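Local coordinates for protein phosphoribosyl-AMP cyclohydrolase (Medicago truncatula, PDB 7BGN) that probably catalyses two successive steps of histidine biosynthesis, the hydrolysis of phosphoribosyl-ATP to phosphoribosyl-AMP and the opening of its adenine ring, at residues B[150-155]-B[193-198]. Sequence-based numbering, arbitrary orientation.
Sequences SWTKRL and VLYHAM. With AMP (adenosine monophosphate), chain P.
W151 and T152, at the start of a helix, meet Y195 and H196 on a second helix, and together they line one side of an AMP pocket. The indole N-H of W151 points to H196 NE2, which lies near the indole plane at its edge, in a weak hydrogen bond (W151 NE1 to H196 NE2 3.3 Å, 158°). T152 OG1 and Y195 OH are modelled unusually close (2.4 Å), so their hydrogen bond is doubtful in detail; either hydroxyl could be the donor. H196 ND1 is held by D192 O one turn earlier, which with the W151 bond would probably limit the ring's rotation.

Among the apolar contacts, L155 CD1 is 3.6 Å from Y195 CE2 and also touches H196 CD2. The W151 five-membered ring meets Y195 and H196 rim to rim, its plane 77° from the imidazole. With CG anti to the backbone N, the indole extends toward helix 183-203; an alanine here would probably leave H196 NE2 without its donor and open a gap beside Y195 and L155.

AMP joins both segments. Its adenine lies over one face of the Y195 ring, AMP C4 3.5 Å above the plane, while Y195 CD2 sits over the imidazole of H196. The phosphate rests at the helix N-terminus: W151 N donates to AMP O3P (2.8 Å) and T152 N to AMP O2P (2.8 Å), an arrangement in which the helix dipole would probably favour the anion. S150 OG adds a weak bond to O2P, and T152 OG1 lies 2.7 Å from AMP O2P, its proton not settled. S150 caps this end, its OG accepting from K153 N.

The axes of 151-155 and 193-198 cross at -53°, with helices 159-178 (L162, K165, I166) and 127-141 (R138) alongside; R218 of the second subunit also binds the AMP.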
loop_
_atom_site.group_PDB
_atom_site.type_symbol
_atom_site.label_atom_id
_atom_site.label_comp_id
_atom_site.label_asym_id
_atom_site.label_seq_id
_atom_site.Cartn_x
_atom_site.Cartn_y
_atom_site.Cartn_z
ATOM N N SER B 150 18.438 -13.414 -17.684
ATOM C CA SER B 150 17.137 -12.971 -17.212
ATOM C C SER B 150 16.500 -12.063 -18.245
ATOM O O SER B 150 17.184 -11.301 -18.928
ATOM C CB SER B 150 17.236 -12.204 -15.897
ATOM O OG SER B 150 17.343 -10.811 -16.145
ATOM N N TRP B 151 15.169 -12.119 -18.308
ATOM C CA TRP B 151 14.421 -11.321 -19.270
ATOM C C TRP B 151 14.478 -9.835 -18.952
ATOM O O TRP B 151 14.400 -9.010 -19.865
ATOM C CB TRP B 151 12.981 -11.827 -19.327
ATOM C CG TRP B 151 12.053 -11.035 -20.195
ATOM C CD1 TRP B 151 10.972 -10.319 -19.781
ATOM C CD2 TRP B 151 12.132 -10.851 -21.616
ATOM N NE1 TRP B 151 10.359 -9.719 -20.852
ATOM C CE2 TRP B 151 11.056 -10.023 -21.991
ATOM C CE3 TRP B 151 13.007 -11.305 -22.607
ATOM C CZ2 TRP B 151 10.827 -9.645 -23.310
ATOM C CZ3 TRP B 151 12.776 -10.926 -23.923
ATOM C CH2 TRP B 151 11.696 -10.106 -24.259
ATOM N N THR B 152 14.581 -9.469 -17.674
ATOM C CA THR B 152 14.704 -8.058 -17.325
ATOM C C THR B 152 16.033 -7.468 -17.782
ATOM O O THR B 152 16.060 -6.368 -18.345
ATOM C CB THR B 152 14.547 -7.881 -15.829
ATOM O OG1 THR B 152 13.300 -8.458 -15.447
ATOM C CG2 THR B 152 14.557 -6.414 -15.462
ATOM N N LYS B 153 17.144 -8.186 -17.566
ATOM C CA LYS B 153 18.445 -7.662 -17.980
ATOM C C LYS B 153 18.510 -7.486 -19.485
ATOM O O LYS B 153 19.178 -6.575 -19.987
ATOM C CB LYS B 153 19.581 -8.593 -17.543
ATOM C CG LYS B 153 19.786 -8.725 -16.061
ATOM C CD LYS B 153 21.097 -9.428 -15.753
ATOM C CE LYS B 153 21.200 -9.745 -14.270
ATOM N NZ LYS B 153 22.408 -10.529 -13.920
ATOM N N ARG B 154 17.828 -8.355 -20.216
ATOM C CA ARG B 154 17.799 -8.244 -21.663
ATOM C C ARG B 154 17.013 -7.028 -22.122
ATOM O O ARG B 154 17.375 -6.389 -23.118
ATOM C CB ARG B 154 17.212 -9.509 -22.226
ATOM C CG ARG B 154 17.296 -9.616 -23.667
ATOM C CD ARG B 154 16.816 -10.966 -23.926
ATOM N NE ARG B 154 16.632 -11.258 -25.325
ATOM C CZ ARG B 154 16.118 -12.393 -25.735
ATOM N NH1 ARG B 154 15.954 -12.634 -27.031
ATOM N NH2 ARG B 154 15.763 -13.281 -24.822
ATOM N N LEU B 155 15.928 -6.697 -21.416
ATOM C CA LEU B 155 15.154 -5.514 -21.770
ATOM C C LEU B 155 15.929 -4.249 -21.438
ATOM O O LEU B 155 15.909 -3.277 -22.203
ATOM C CB LEU B 155 13.816 -5.517 -21.035
ATOM C CG LEU B 155 12.872 -6.649 -21.407
ATOM C CD1 LEU B 155 11.705 -6.714 -20.443
ATOM C CD2 LEU B 155 12.395 -6.489 -22.827
ATOM N N VAL B 193 1.632 -5.076 -19.365
ATOM C CA VAL B 193 1.959 -3.679 -19.612
ATOM C C VAL B 193 2.737 -3.110 -18.438
ATOM O O VAL B 193 3.743 -2.412 -18.617
ATOM C CB VAL B 193 0.667 -2.889 -19.887
ATOM C CG1 VAL B 193 0.925 -1.387 -19.885
ATOM C CG2 VAL B 193 0.079 -3.338 -21.213
ATOM N N LEU B 194 2.295 -3.429 -17.218
ATOM C CA LEU B 194 2.919 -2.901 -16.012
ATOM C C LEU B 194 4.384 -3.321 -15.908
ATOM O O LEU B 194 5.251 -2.499 -15.583
ATOM C CB LEU B 194 2.143 -3.385 -14.797
ATOM C CG LEU B 194 1.206 -2.377 -14.150
ATOM C CD1 LEU B 194 0.532 -2.993 -12.920
ATOM C CD2 LEU B 194 1.945 -1.114 -13.784
ATOM N N TYR B 195 4.678 -4.598 -16.177
ATOM C CA TYR B 195 6.040 -5.080 -16.009
ATOM C C TYR B 195 6.995 -4.359 -16.951
ATOM O O TYR B 195 7.998 -3.775 -16.523
ATOM C CB TYR B 195 6.100 -6.583 -16.260
ATOM C CG TYR B 195 7.520 -7.071 -16.443
ATOM C CD1 TYR B 195 8.367 -7.223 -15.350
ATOM C CD2 TYR B 195 8.037 -7.322 -17.708
ATOM C CE1 TYR B 195 9.678 -7.652 -15.515
ATOM C CE2 TYR B 195 9.344 -7.742 -17.881
ATOM C CZ TYR B 195 10.160 -7.908 -16.784
ATOM O OH TYR B 195 11.460 -8.333 -16.965
ATOM N N HIS B 196 6.687 -4.380 -18.244
ATOM C CA HIS B 196 7.576 -3.780 -19.231
ATOM C C HIS B 196 7.665 -2.273 -19.050
ATOM O O HIS B 196 8.709 -1.679 -19.340
ATOM C CB HIS B 196 7.102 -4.152 -20.630
ATOM C CG HIS B 196 7.234 -5.611 -20.936
ATOM N ND1 HIS B 196 6.231 -6.519 -20.669
ATOM C CD2 HIS B 196 8.244 -6.321 -21.492
ATOM C CE1 HIS B 196 6.626 -7.727 -21.032
ATOM N NE2 HIS B 196 7.842 -7.634 -21.539
ATOM N N ALA B 197 6.591 -1.638 -18.575
ATOM C CA ALA B 197 6.667 -0.212 -18.286
ATOM C C ALA B 197 7.631 0.064 -17.141
ATOM O O ALA B 197 8.374 1.055 -17.170
ATOM C CB ALA B 197 5.285 0.337 -17.950
ATOM N N MET B 198 7.644 -0.807 -16.129
ATOM C CA MET B 198 8.517 -0.588 -14.982
ATOM C C MET B 198 9.982 -0.808 -15.321
ATOM O O MET B 198 10.849 -0.228 -14.660
ATOM C CB MET B 198 8.076 -1.477 -13.823
ATOM C CG MET B 198 6.811 -0.938 -13.204
ATOM S SD MET B 198 5.937 -2.065 -12.134
ATOM C CE MET B 198 6.982 -2.037 -10.680
HETATM P P AMP P . 13.816 -12.309 -15.060
HETATM O O1P AMP P . 14.633 -13.085 -14.038
HETATM O O2P AMP P . 14.418 -10.950 -15.342
HETATM O O3P AMP P . 13.503 -13.133 -16.297
HETATM O "O5'" AMP P . 12.419 -12.066 -14.326
HETATM C "C5'" AMP P . 12.367 -11.528 -13.012
HETATM C "C4'" AMP P . 10.956 -11.209 -12.578
HETATM O "O4'" AMP P . 10.328 -10.333 -13.539
HETATM C "C3'" AMP P . 10.006 -12.395 -12.500
HETATM O "O3'" AMP P . 10.156 -13.154 -11.313
HETATM C "C2'" AMP P . 8.634 -11.745 -12.629
HETATM O "O2'" AMP P . 8.207 -11.238 -11.378
HETATM C "C1'" AMP P . 8.932 -10.556 -13.544
HETATM N N9 AMP P . 8.452 -10.777 -14.920
HETATM C C8 AMP P . 9.154 -11.276 -15.987
HETATM N N7 AMP P . 8.444 -11.347 -17.086
HETATM C C5 AMP P . 7.200 -10.860 -16.724
HETATM C C6 AMP P . 6.005 -10.677 -17.447
HETATM N N6 AMP P . 5.873 -10.973 -18.737
HETATM N N1 AMP P . 4.943 -10.171 -16.777
HETATM C C2 AMP P . 5.085 -9.872 -15.480
HETATM N N3 AMP P . 6.154 -10.000 -14.702
HETATM C C4 AMP P . 7.189 -10.504 -15.389
#